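Local coordinates for extracellular solute-binding protein (Bordetella parapertussis, PDB 3PU5) that probably binds a small solute, perhaps a polyamine, outside the cytoplasm and delivers it to a membrane transporter, as related bacterial solute-binding proteins do, at residues 68-73 / 243-248; 72-77 / 100-105; 88-93 / 257-262; 96-99 / 105-108; 107-112 / 269-274. All blocks are in the same frame, centred on the assembly; numbering follows the deposited sequence.

Interaction 1 (68-73 / 243-248); sequences NDMYRL and VMAVVK
M70 and V243 cross obliquely where helix 67-75 packs on strand 238-246, a helix-on-sheet layer of the alpha/beta lobe expected of a periplasmic binding protein fold. M70, a selenomethionine, is the one helix residue that makes the contact. Its CG stands anti to the backbone N (chi1 -172°), and the next two torsions, 68° and 65°, bend the chain twice, putting SE by A245 and turning CE back over the V243 carbonyl. CG is the first to touch, with M70 CG 4.0 Å from V243 CB. The branch V243 CG1 sits at the same 4.0 Å from M70 CG, so the methylene rests against one flank of the valine. Further along, the selenium reaches the next residue on this face of the strand, M70 SE lying 4.3 Å from A245 CB. V243 and A245 both direct their CB atoms at the helix, whereas M244 between them points to the other side of the sheet. The contact is small, 154 Å² in all; no hydrogen bond crosses it, and its side-chain pairs are all apolar. The strand's backbone is engaged laterally instead, V243 with F65 and A245 with A63, and M70 also touches both of those residues and L79. On the helix itself a salt bridge joins R72 NH1 to D69 OD1 at 2.9 Å, the carboxylate oxygen lying almost in the guanidinium plane. Returning to the interface, the methyl end of M70 comes over backbone rather than side chain: M70 CE is 3.4 Å from V243 O.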
# COMPACT_ATOMS: atom_id res chain seq x y z
N ASN A 68 4.66 -3.90 8.35
CA ASN A 68 5.76 -3.90 9.33
C ASN A 68 5.42 -4.67 10.60
O ASN A 68 6.16 -5.56 11.04
CB ASN A 68 6.12 -2.48 9.71
CG ASN A 68 6.82 -1.74 8.60
OD1 ASN A 68 7.71 -2.29 7.94
ND2 ASN A 68 6.42 -0.48 8.39
N ASP A 69 4.30 -4.31 11.20
CA ASP A 69 3.88 -4.94 12.44
C ASP A 69 3.36 -6.35 12.22
O ASP A 69 3.58 -7.23 13.06
CB ASP A 69 2.86 -4.06 13.15
CG ASP A 69 3.48 -2.80 13.68
OD1 ASP A 69 4.27 -2.90 14.65
OD2 ASP A 69 3.22 -1.72 13.11
N MSE A 70 2.72 -6.58 11.07
CA MSE A 70 2.29 -7.93 10.73
C MSE A 70 3.50 -8.86 10.63
O MSE A 70 3.42 -10.03 10.99
CB MSE A 70 1.49 -7.98 9.42
CG MSE A 70 0.87 -9.35 9.15
SE MSE A 70 -0.55 -9.77 10.44
CE MSE A 70 -1.82 -8.35 9.92
N TYR A 71 4.61 -8.33 10.13
CA TYR A 71 5.82 -9.14 10.02
C TYR A 71 6.27 -9.58 11.41
O TYR A 71 6.90 -10.61 11.55
CB TYR A 71 6.93 -8.38 9.30
CG TYR A 71 7.92 -9.31 8.62
CD1 TYR A 71 9.17 -9.57 9.19
CD2 TYR A 71 7.60 -9.93 7.42
CE1 TYR A 71 10.07 -10.43 8.57
CE2 TYR A 71 8.50 -10.79 6.79
CZ TYR A 71 9.73 -11.03 7.37
OH TYR A 71 10.63 -11.88 6.75
N ARG A 72 5.92 -8.81 12.44
CA ARG A 72 6.23 -9.21 13.82
C ARG A 72 5.52 -10.52 14.18
O ARG A 72 6.10 -11.42 14.79
CB ARG A 72 5.82 -8.11 14.81
CG ARG A 72 6.59 -6.81 14.66
CD ARG A 72 5.90 -5.67 15.41
NE ARG A 72 5.94 -5.86 16.86
CZ ARG A 72 5.34 -5.06 17.73
NH1 ARG A 72 4.63 -4.02 17.30
NH2 ARG A 72 5.44 -5.29 19.03
N LEU A 73 4.25 -10.60 13.80
CA LEU A 73 3.42 -11.75 14.11
C LEU A 73 3.84 -12.96 13.30
O LEU A 73 3.70 -14.09 13.74
CB LEU A 73 1.96 -11.43 13.83
CG LEU A 73 1.37 -10.43 14.80
CD1 LEU A 73 -0.15 -10.49 14.73
CD2 LEU A 73 1.86 -10.77 16.19
N VAL A 243 -2.26 -6.08 5.40
CA VAL A 243 -2.24 -7.53 5.32
C VAL A 243 -3.38 -8.13 6.13
O VAL A 243 -3.76 -7.58 7.18
CB VAL A 243 -0.89 -8.10 5.81
CG1 VAL A 243 -0.78 -9.58 5.48
CG2 VAL A 243 0.25 -7.35 5.17
N MSE A 244 -3.93 -9.24 5.64
CA MSE A 244 -4.94 -9.96 6.38
C MSE A 244 -4.46 -11.37 6.72
O MSE A 244 -3.87 -12.05 5.88
CB MSE A 244 -6.25 -10.05 5.59
CG MSE A 244 -7.41 -10.61 6.41
SE MSE A 244 -9.14 -10.46 5.47
CE MSE A 244 -9.47 -8.53 5.66
N ALA A 245 -4.74 -11.81 7.94
CA ALA A 245 -4.31 -13.12 8.41
C ALA A 245 -5.25 -13.66 9.48
O ALA A 245 -5.90 -12.90 10.22
CB ALA A 245 -2.87 -13.07 8.94
N VAL A 246 -5.30 -14.99 9.58
CA VAL A 246 -6.04 -15.68 10.63
C VAL A 246 -5.18 -15.84 11.88
O VAL A 246 -4.08 -16.39 11.82
CB VAL A 246 -6.49 -17.07 10.15
CG1 VAL A 246 -7.22 -17.81 11.27
CG2 VAL A 246 -7.38 -16.96 8.91
N VAL A 247 -5.70 -15.38 13.02
CA VAL A 247 -5.00 -15.48 14.31
C VAL A 247 -5.06 -16.89 14.92
O VAL A 247 -6.15 -17.41 15.18
CB VAL A 247 -5.59 -14.48 15.32
CG1 VAL A 247 -5.00 -14.70 16.72
CG2 VAL A 247 -5.37 -13.04 14.83
N LYS A 248 -3.89 -17.50 15.13
CA LYS A 248 -3.83 -18.84 15.71
C LYS A 248 -4.60 -18.91 17.01
O LYS A 248 -4.39 -18.09 17.90
CB LYS A 248 -2.38 -19.24 16.00
CG LYS A 248 -1.64 -19.94 14.88
CD LYS A 248 -0.32 -20.51 15.41
CE LYS A 248 0.68 -20.76 14.29
NZ LYS A 248 1.99 -21.24 14.82

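Interaction 2 (72-77 / 100-105); sequences RLIRAK and DWEGCG
I74, near the end of helix 67-75, leans into the turn made by W101, E102, G103 and C104, and its branches divide the work of the contact. Its CB points at the turn. With CG1 set anti to the carbonyl carbon (chi1 -78°), the longer branch goes toward W101 and the methyl CG2 toward E102. I74 CG1 lies 4.0 Å from W101 CE3, near the ring plane and at the six-membered edge of the indole, and the two side chains meet at about a right angle. CG2 faces the carboxylate, with I74 CG2 3.9 Å from E102 OE2. At the tip, I74 CD1 is 3.3 Å from W101 O and also 4.2 Å from C104 CB, so one methyl spans both ends of the turn. That carbonyl is already engaged: C104 N donates to W101 O at 2.9 Å, the closing bond of a type I' beta turn whose two central residues, E102 and G103, have positive phi. The indole is covered on one face by D100 CB, 3.5 Å above the ring centre. On the helix side, K77 is the C-prime residue of a Schellman motif, its N bonded to I74 O and the N of K78 to L73 O. The helix thus stops just beyond the residue that makes the contact. R75 NH1 and K77 NZ remain 5.0 and 4.6 Å from the nearer oxygens of E102, OE2 and OE1 respectively. Such separations imply at most a loose electrostatic attraction, leaving hydrocarbon packing on aromatic edge and peptide as the main adhesive between helix end and turn.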
# COMPACT_ATOMS: atom_id res chain seq x y z
N ARG A 72 5.92 -8.81 12.44
CA ARG A 72 6.23 -9.21 13.82
C ARG A 72 5.52 -10.52 14.18
O ARG A 72 6.10 -11.42 14.79
CB ARG A 72 5.82 -8.11 14.81
CG ARG A 72 6.59 -6.81 14.66
CD ARG A 72 5.90 -5.67 15.41
NE ARG A 72 5.94 -5.86 16.86
CZ ARG A 72 5.34 -5.06 17.73
NH1 ARG A 72 4.63 -4.02 17.30
NH2 ARG A 72 5.44 -5.29 19.03
N LEU A 73 4.25 -10.60 13.80
CA LEU A 73 3.42 -11.75 14.11
C LEU A 73 3.84 -12.96 13.30
O LEU A 73 3.70 -14.09 13.74
CB LEU A 73 1.96 -11.43 13.83
CG LEU A 73 1.37 -10.43 14.80
CD1 LEU A 73 -0.15 -10.49 14.73
CD2 LEU A 73 1.86 -10.77 16.19
N ILE A 74 4.33 -12.70 12.09
CA ILE A 74 4.91 -13.76 11.27
C ILE A 74 6.11 -14.37 11.97
O ILE A 74 6.23 -15.59 12.07
CB ILE A 74 5.37 -13.22 9.92
CG1 ILE A 74 4.17 -13.03 9.00
CG2 ILE A 74 6.35 -14.19 9.26
CD1 ILE A 74 3.53 -14.34 8.63
N ARG A 75 7.02 -13.51 12.43
CA ARG A 75 8.24 -13.95 13.10
C ARG A 75 7.95 -14.68 14.41
O ARG A 75 8.73 -15.54 14.83
CB ARG A 75 9.15 -12.74 13.36
CG ARG A 75 9.65 -12.07 12.09
CD ARG A 75 10.45 -13.05 11.25
NE ARG A 75 11.61 -13.57 11.98
CZ ARG A 75 12.56 -14.32 11.44
NH1 ARG A 75 12.51 -14.64 10.15
NH2 ARG A 75 13.58 -14.75 12.19
N ALA A 76 6.83 -14.34 15.05
CA ALA A 76 6.47 -14.95 16.33
C ALA A 76 5.45 -16.10 16.21
O ALA A 76 4.92 -16.57 17.21
CB ALA A 76 5.97 -13.89 17.30
N LYS A 77 5.17 -16.52 14.98
CA LYS A 77 4.30 -17.67 14.72
C LYS A 77 2.88 -17.52 15.28
O LYS A 77 2.31 -18.46 15.86
CB LYS A 77 4.92 -18.97 15.26
CG LYS A 77 6.43 -19.07 15.07
CD LYS A 77 6.85 -19.09 13.61
CE LYS A 77 8.37 -19.26 13.49
NZ LYS A 77 8.86 -19.26 12.07
N ASP A 100 5.37 -12.41 1.05
CA ASP A 100 6.07 -12.11 2.30
C ASP A 100 5.55 -12.91 3.51
O ASP A 100 6.21 -12.97 4.55
CB ASP A 100 5.99 -10.61 2.62
CG ASP A 100 6.88 -9.77 1.70
OD1 ASP A 100 7.79 -10.33 1.05
OD2 ASP A 100 6.68 -8.54 1.63
N TRP A 101 4.38 -13.53 3.39
CA TRP A 101 3.64 -13.93 4.60
C TRP A 101 3.71 -15.42 4.96
O TRP A 101 2.96 -15.90 5.81
CB TRP A 101 2.20 -13.38 4.50
CG TRP A 101 2.26 -11.99 3.95
CD1 TRP A 101 1.86 -11.58 2.71
CD2 TRP A 101 2.83 -10.84 4.59
NE1 TRP A 101 2.12 -10.24 2.55
CE2 TRP A 101 2.72 -9.76 3.69
CE3 TRP A 101 3.41 -10.62 5.85
CZ2 TRP A 101 3.16 -8.48 4.01
CZ3 TRP A 101 3.85 -9.34 6.16
CH2 TRP A 101 3.72 -8.29 5.24
N GLU A 102 4.63 -16.12 4.32
CA GLU A 102 4.95 -17.50 4.64
C GLU A 102 3.72 -18.40 4.75
O GLU A 102 3.61 -19.22 5.66
CB GLU A 102 5.83 -17.56 5.91
CG GLU A 102 7.20 -16.92 5.68
CD GLU A 102 8.09 -16.90 6.91
OE1 GLU A 102 7.94 -17.78 7.79
OE2 GLU A 102 8.94 -15.99 6.99
N GLY A 103 2.80 -18.23 3.79
CA GLY A 103 1.61 -19.05 3.70
C GLY A 103 0.59 -18.78 4.78
O GLY A 103 -0.32 -19.58 5.01
N CYS A 104 0.73 -17.64 5.45
CA CYS A 104 -0.16 -17.29 6.56
C CYS A 104 -0.81 -15.93 6.36
O CYS A 104 -1.30 -15.35 7.34
CB CYS A 104 0.60 -17.29 7.89
SG CYS A 104 1.37 -18.86 8.35
N GLY A 105 -0.81 -15.41 5.14
CA GLY A 105 -1.37 -14.08 4.92
C GLY A 105 -1.44 -13.59 3.48
O GLY A 105 -0.86 -14.19 2.57

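Interaction 3 (88-93 / 257-262); sequences PSLADV and AFMNYA
The 3-10 segment 88-92 meets helix 252-262 through S89 and N260, whose CA atoms come within 5.4 Å. The N260 side chain carries the polar part. Its CG is anti to the backbone N (chi1 -175°), which sends the amide oxygen across to the first turn of the 3-10 segment. There S89 N donates to N260 OD1 at 2.8 Å with an N-H...O angle of 160°, the donor almost in line with the amide C=O. The hydroxyl adds to this grip: S89 OG lies 2.7 Å from N260 O and 3.1 Å from N260 OD1, and its single proton could serve either oxygen. The P88 and N260 side chains cross at about a right angle, with P88 CD 3.1 Å from N260 OD1; the same oxygen therefore has the S89 N-H, the S89 hydroxyl and the proline CD close by. A lighter apolar touch follows, L90 CD2 standing 4.4 Å from the methyl M259 CE. Both L90 and M259 also rest on S106 of strand 106-107, and M259 and A262 pack on M244 of strand 238-246. On another flank of the helix, F258 meets F29 of helix 15-33 edge-to-face, placing helix 252-262 between that helix, the sheet and the 3-10 segment.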
# COMPACT_ATOMS: atom_id res chain seq x y z
N PRO A 88 -10.53 -20.41 -0.54
CA PRO A 88 -10.56 -20.57 -2.00
C PRO A 88 -10.18 -19.30 -2.76
O PRO A 88 -9.56 -19.39 -3.81
CB PRO A 88 -12.02 -20.95 -2.28
CG PRO A 88 -12.46 -21.64 -1.02
CD PRO A 88 -11.77 -20.90 0.09
N SER A 89 -10.54 -18.13 -2.24
CA SER A 89 -10.20 -16.86 -2.90
C SER A 89 -8.70 -16.70 -3.16
O SER A 89 -8.29 -16.01 -4.10
CB SER A 89 -10.72 -15.67 -2.11
OG SER A 89 -12.13 -15.57 -2.20
N LEU A 90 -7.87 -17.33 -2.33
CA LEU A 90 -6.42 -17.20 -2.49
C LEU A 90 -5.96 -17.68 -3.88
O LEU A 90 -4.90 -17.28 -4.36
CB LEU A 90 -5.67 -17.95 -1.39
CG LEU A 90 -5.70 -17.32 0.00
CD1 LEU A 90 -5.02 -18.22 1.04
CD2 LEU A 90 -5.06 -15.93 -0.02
N ALA A 91 -6.76 -18.53 -4.51
CA ALA A 91 -6.42 -19.02 -5.85
C ALA A 91 -6.46 -17.89 -6.87
O ALA A 91 -5.80 -17.96 -7.91
CB ALA A 91 -7.35 -20.16 -6.27
N ASP A 92 -7.22 -16.84 -6.57
CA ASP A 92 -7.36 -15.71 -7.49
C ASP A 92 -6.48 -14.51 -7.13
O ASP A 92 -6.58 -13.45 -7.75
CB ASP A 92 -8.82 -15.28 -7.56
CG ASP A 92 -9.70 -16.41 -8.04
OD1 ASP A 92 -9.33 -17.06 -9.03
OD2 ASP A 92 -10.75 -16.65 -7.41
N VAL A 93 -5.63 -14.69 -6.13
CA VAL A 93 -4.71 -13.64 -5.71
C VAL A 93 -3.31 -13.98 -6.20
O VAL A 93 -2.78 -15.03 -5.86
CB VAL A 93 -4.71 -13.51 -4.18
CG1 VAL A 93 -3.72 -12.44 -3.73
CG2 VAL A 93 -6.11 -13.23 -3.67
N ALA A 257 -13.39 -18.03 6.82
CA ALA A 257 -14.59 -17.73 6.05
C ALA A 257 -14.68 -16.24 5.77
O ALA A 257 -14.99 -15.83 4.64
CB ALA A 257 -15.82 -18.22 6.78
N PHE A 258 -14.41 -15.42 6.78
CA PHE A 258 -14.38 -13.98 6.54
C PHE A 258 -13.28 -13.61 5.54
O PHE A 258 -13.50 -12.82 4.60
CB PHE A 258 -14.18 -13.18 7.85
CG PHE A 258 -14.04 -11.71 7.61
CD1 PHE A 258 -15.16 -10.92 7.36
CD2 PHE A 258 -12.79 -11.11 7.58
CE1 PHE A 258 -15.03 -9.55 7.10
CE2 PHE A 258 -12.65 -9.74 7.33
CZ PHE A 258 -13.77 -8.97 7.09
N MSE A 259 -12.09 -14.15 5.73
CA MSE A 259 -10.98 -13.83 4.83
C MSE A 259 -11.34 -14.24 3.40
O MSE A 259 -11.07 -13.51 2.45
CB MSE A 259 -9.71 -14.54 5.28
CG MSE A 259 -8.47 -14.18 4.47
SE MSE A 259 -6.86 -14.94 5.31
CE MSE A 259 -5.54 -14.29 4.02
N ASN A 260 -11.96 -15.40 3.25
CA ASN A 260 -12.36 -15.85 1.94
C ASN A 260 -13.31 -14.86 1.28
O ASN A 260 -13.21 -14.60 0.08
CB ASN A 260 -13.04 -17.21 2.02
CG ASN A 260 -13.36 -17.77 0.65
OD1 ASN A 260 -12.48 -17.90 -0.19
ND2 ASN A 260 -14.63 -18.08 0.43
N TYR A 261 -14.24 -14.32 2.06
CA TYR A 261 -15.17 -13.33 1.52
C TYR A 261 -14.44 -12.03 1.18
O TYR A 261 -14.64 -11.46 0.11
CB TYR A 261 -16.36 -13.08 2.46
CG TYR A 261 -17.33 -12.09 1.86
CD1 TYR A 261 -17.34 -10.76 2.26
CD2 TYR A 261 -18.19 -12.47 0.83
CE1 TYR A 261 -18.20 -9.85 1.68
CE2 TYR A 261 -19.05 -11.56 0.24
CZ TYR A 261 -19.05 -10.25 0.67
OH TYR A 261 -19.89 -9.33 0.10
N ALA A 262 -13.58 -11.57 2.09
CA ALA A 262 -12.91 -10.27 1.94
C ALA A 262 -12.02 -10.24 0.71
O ALA A 262 -11.83 -9.19 0.09
CB ALA A 262 -12.10 -9.93 3.20

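Interaction 4 (96-99 / 105-108); sequences KFKA and GSLY
F97 lays its CB against the start of L107, F97 CB being 4.2 Å from L107 CB, while its ring approaches the leucine obliquely. K96 CG covers one face of this ring, 3.9 Å above its centre, and Y110 meets the ring at a small interplanar angle. The polar link is made by the F97 carbonyl. L107 N donates to F97 O at 3.0 Å with an N-H...O angle of 167°. The same oxygen receives a CA-H...O contact from S106, whose CA is 3.5 Å from F97 O. S106 turns its hydroxyl anti to the backbone N (chi1 179°), where S106 OG donates to L107 O at 2.8 Å. The serine oxygen is thereby tied to its own strand, and K98 passes it only with carbon, K98 CG lying 3.8 Å from S106 OG. The amino end of K98 bends away at chi3 to bond L90 O. With S106 also bonded to M244 through the backbone, this short strand is held by a sheet neighbour and by one loop carbonyl. It leads on into strand 111-117, consistent with the crossover between the lobes of a type II periplasmic binding protein.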
# COMPACT_ATOMS: atom_id res chain seq x y z
N LYS A 96 2.60 -12.49 -5.62
CA LYS A 96 3.30 -11.35 -5.04
C LYS A 96 2.61 -10.75 -3.82
O LYS A 96 3.27 -10.19 -2.96
CB LYS A 96 3.52 -10.26 -6.09
CG LYS A 96 2.27 -9.65 -6.68
CD LYS A 96 2.71 -8.55 -7.63
CE LYS A 96 1.67 -8.23 -8.65
NZ LYS A 96 2.28 -7.38 -9.73
N PHE A 97 1.28 -10.85 -3.76
CA PHE A 97 0.52 -10.29 -2.64
C PHE A 97 0.59 -11.20 -1.42
O PHE A 97 0.20 -10.80 -0.31
CB PHE A 97 -0.94 -10.07 -3.05
CG PHE A 97 -1.09 -9.11 -4.18
CD1 PHE A 97 -0.75 -7.78 -4.02
CD2 PHE A 97 -1.53 -9.55 -5.42
CE1 PHE A 97 -0.86 -6.88 -5.06
CE2 PHE A 97 -1.65 -8.65 -6.49
CZ PHE A 97 -1.31 -7.32 -6.30
N LYS A 98 1.08 -12.41 -1.62
CA LYS A 98 1.18 -13.40 -0.57
C LYS A 98 2.63 -13.73 -0.19
O LYS A 98 2.90 -14.34 0.85
CB LYS A 98 0.47 -14.68 -1.01
CG LYS A 98 -0.97 -14.46 -1.48
CD LYS A 98 -1.63 -15.78 -1.90
CE LYS A 98 -1.33 -16.14 -3.34
NZ LYS A 98 -2.15 -17.32 -3.74
N ALA A 99 3.57 -13.31 -1.04
CA ALA A 99 4.95 -13.77 -0.95
C ALA A 99 5.64 -13.53 0.40
O ALA A 99 6.42 -14.37 0.84
CB ALA A 99 5.80 -13.18 -2.08
N GLY A 105 -0.81 -15.41 5.14
CA GLY A 105 -1.37 -14.08 4.92
C GLY A 105 -1.44 -13.59 3.48
O GLY A 105 -0.86 -14.19 2.57
N SER A 106 -2.14 -12.48 3.29
CA SER A 106 -2.20 -11.82 1.99
C SER A 106 -2.53 -10.34 2.14
O SER A 106 -3.33 -9.96 2.99
CB SER A 106 -3.26 -12.48 1.12
OG SER A 106 -3.34 -11.83 -0.13
N LEU A 107 -1.91 -9.50 1.31
CA LEU A 107 -2.40 -8.13 1.18
C LEU A 107 -3.87 -8.21 0.79
O LEU A 107 -4.27 -9.15 0.11
CB LEU A 107 -1.61 -7.35 0.12
CG LEU A 107 -0.38 -6.56 0.58
CD1 LEU A 107 0.76 -7.51 0.92
CD2 LEU A 107 0.07 -5.54 -0.48
N TYR A 108 -4.68 -7.26 1.24
CA TYR A 108 -6.10 -7.27 0.88
C TYR A 108 -6.56 -6.01 0.13
O TYR A 108 -7.74 -5.87 -0.18
CB TYR A 108 -7.02 -7.60 2.06
CG TYR A 108 -7.09 -6.62 3.23
CD1 TYR A 108 -8.14 -5.69 3.32
CD2 TYR A 108 -6.18 -6.68 4.28
CE1 TYR A 108 -8.24 -4.82 4.42
CE2 TYR A 108 -6.27 -5.81 5.37
CZ TYR A 108 -7.30 -4.89 5.44
OH TYR A 108 -7.38 -4.05 6.52

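Interaction 5 (107-112 / 269-274); sequences LYDYSS and KAFCEA
The carboxylate of D109 approaches the F271 ring at its edge, the two planes 35° apart, and D109 OD2 lies in the ring plane, 3.5 Å from F271 CE2. The neighbouring ring carbon F271 CZ is 4.1 Å from the same oxygen, so the approach is off-centre toward CE2. F17 of helix 15-33 also meets this phenyl ring, edge-to-face. Within segment 107-112 another ring has an oxygen at its rim: S112 OG is in the plane of the Y110 ring, at its edge. D109 reaches its position because CG is set between the backbone N and the carbonyl carbon (chi1 72°), and F271 extends toward it with CG anti to its own backbone N (chi1 178°). The next residue of helix 265-275, C272, adds its sulfur, C272 SG being 4.1 Å from D109 CB. Thus the aspartate has aromatic C-H at its oxygen and a thiol sulfur at its methylene. The backbones stay well apart, 7.0 Å between D109 CA and C272 CA, and the side chains do the touching. Elsewhere, Q268 NE2 bonds Y108 O, a second tie between helix 265-275 and this part of the chain. No hydrogen bond joins the two segments. The ring edge, with its slightly positive hydrogens, is nevertheless a suitable neighbour for a carboxylate oxygen, so a weak electrostatic attraction probably accompanies the van der Waals contact.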
# COMPACT_ATOMS: atom_id res chain seq x y z
N LEU A 107 -1.91 -9.50 1.31
CA LEU A 107 -2.40 -8.13 1.18
C LEU A 107 -3.87 -8.21 0.79
O LEU A 107 -4.27 -9.15 0.11
CB LEU A 107 -1.61 -7.35 0.12
CG LEU A 107 -0.38 -6.56 0.58
CD1 LEU A 107 0.76 -7.51 0.92
CD2 LEU A 107 0.07 -5.54 -0.48
N TYR A 108 -4.68 -7.26 1.24
CA TYR A 108 -6.10 -7.27 0.88
C TYR A 108 -6.56 -6.01 0.13
O TYR A 108 -7.74 -5.87 -0.18
CB TYR A 108 -7.02 -7.60 2.06
CG TYR A 108 -7.09 -6.62 3.23
CD1 TYR A 108 -8.14 -5.69 3.32
CD2 TYR A 108 -6.18 -6.68 4.28
CE1 TYR A 108 -8.24 -4.82 4.42
CE2 TYR A 108 -6.27 -5.81 5.37
CZ TYR A 108 -7.30 -4.89 5.44
OH TYR A 108 -7.38 -4.05 6.52
N ASP A 109 -5.61 -5.12 -0.13
CA ASP A 109 -5.76 -4.09 -1.16
C ASP A 109 -4.36 -3.58 -1.48
O ASP A 109 -3.41 -3.89 -0.77
CB ASP A 109 -6.72 -2.95 -0.73
CG ASP A 109 -6.12 -2.03 0.34
OD1 ASP A 109 -5.11 -1.37 0.06
OD2 ASP A 109 -6.68 -1.96 1.46
N TYR A 110 -4.20 -2.84 -2.56
CA TYR A 110 -2.93 -2.17 -2.80
C TYR A 110 -3.15 -0.72 -3.24
O TYR A 110 -4.05 -0.43 -4.03
CB TYR A 110 -2.01 -2.98 -3.76
CG TYR A 110 -2.50 -3.11 -5.19
CD1 TYR A 110 -2.23 -2.12 -6.12
CD2 TYR A 110 -3.22 -4.23 -5.60
CE1 TYR A 110 -2.67 -2.23 -7.42
CE2 TYR A 110 -3.67 -4.35 -6.91
CZ TYR A 110 -3.40 -3.34 -7.81
OH TYR A 110 -3.84 -3.43 -9.11
N SER A 111 -2.37 0.19 -2.67
CA SER A 111 -2.29 1.57 -3.18
C SER A 111 -0.92 1.75 -3.80
O SER A 111 0.05 1.14 -3.34
CB SER A 111 -2.54 2.60 -2.07
OG SER A 111 -1.51 2.56 -1.10
N SER A 112 -0.84 2.56 -4.85
CA SER A 112 0.34 2.58 -5.72
C SER A 112 1.00 3.94 -5.84
O SER A 112 0.34 4.92 -6.20
CB SER A 112 -0.02 2.09 -7.12
OG SER A 112 -0.61 0.81 -7.07
N LYS A 269 -14.14 -5.83 -5.19
CA LYS A 269 -14.59 -4.77 -6.08
C LYS A 269 -15.25 -3.65 -5.30
O LYS A 269 -14.95 -2.47 -5.51
CB LYS A 269 -15.55 -5.31 -7.13
CG LYS A 269 -16.00 -4.26 -8.14
CD LYS A 269 -17.05 -4.86 -9.08
CE LYS A 269 -17.08 -4.14 -10.41
NZ LYS A 269 -17.34 -2.70 -10.27
N ALA A 270 -16.16 -4.00 -4.40
CA ALA A 270 -16.93 -3.00 -3.68
C ALA A 270 -16.03 -2.13 -2.81
O ALA A 270 -16.13 -0.91 -2.83
CB ALA A 270 -18.02 -3.67 -2.84
N PHE A 271 -15.13 -2.75 -2.06
CA PHE A 271 -14.22 -2.01 -1.19
C PHE A 271 -13.23 -1.17 -2.00
O PHE A 271 -13.07 0.02 -1.74
CB PHE A 271 -13.49 -2.97 -0.23
CG PHE A 271 -12.48 -2.28 0.67
CD1 PHE A 271 -12.90 -1.52 1.76
CD2 PHE A 271 -11.12 -2.40 0.42
CE1 PHE A 271 -11.98 -0.90 2.59
CE2 PHE A 271 -10.19 -1.78 1.24
CZ PHE A 271 -10.62 -1.03 2.33
N CYS A 272 -12.59 -1.77 -3.00
CA CYS A 272 -11.54 -1.06 -3.72
C CYS A 272 -12.08 0.09 -4.58
O CYS A 272 -11.45 1.14 -4.68
CB CYS A 272 -10.69 -2.01 -4.55
SG CYS A 272 -9.76 -3.17 -3.53
N GLU A 273 -13.26 -0.09 -5.17
CA GLU A 273 -13.88 0.99 -5.93
C GLU A 273 -14.22 2.18 -5.03
O GLU A 273 -14.08 3.34 -5.43
CB GLU A 273 -15.15 0.48 -6.61
CG GLU A 273 -14.90 -0.51 -7.74
CD GLU A 273 -14.94 0.12 -9.12
OE1 GLU A 273 -15.11 1.36 -9.21
OE2 GLU A 273 -14.80 -0.62 -10.11
N ALA A 274 -14.69 1.88 -3.82
CA ALA A 274 -15.06 2.92 -2.86
C ALA A 274 -13.83 3.71 -2.38
O ALA A 274 -13.90 4.92 -2.19
CB ALA A 274 -15.79 2.29 -1.68

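How the interactions relate
Four of the five contacts begin within residues 68-99, and all belong to the solute-binding protein fold. Interactions 1 and 2, with centres 6 Å apart, share helix 67-75 and residues R72 and L73; they join it to strand 238-246 and to the turn before strand 106-107. Interaction 4 lies 11 Å from each of interactions 1, 2 and 3, centre to centre, its strand pairing with 238-246 through S106 and M244. Interaction 3 attaches helix 252-262 beside that sheet. Interaction 5 takes over L107 and Y108 from interaction 4 and runs into strand 111-117. The centres of interactions 2 and 5 are 22 Å apart. Together they link the helical layers of one lobe to a segment running toward the other.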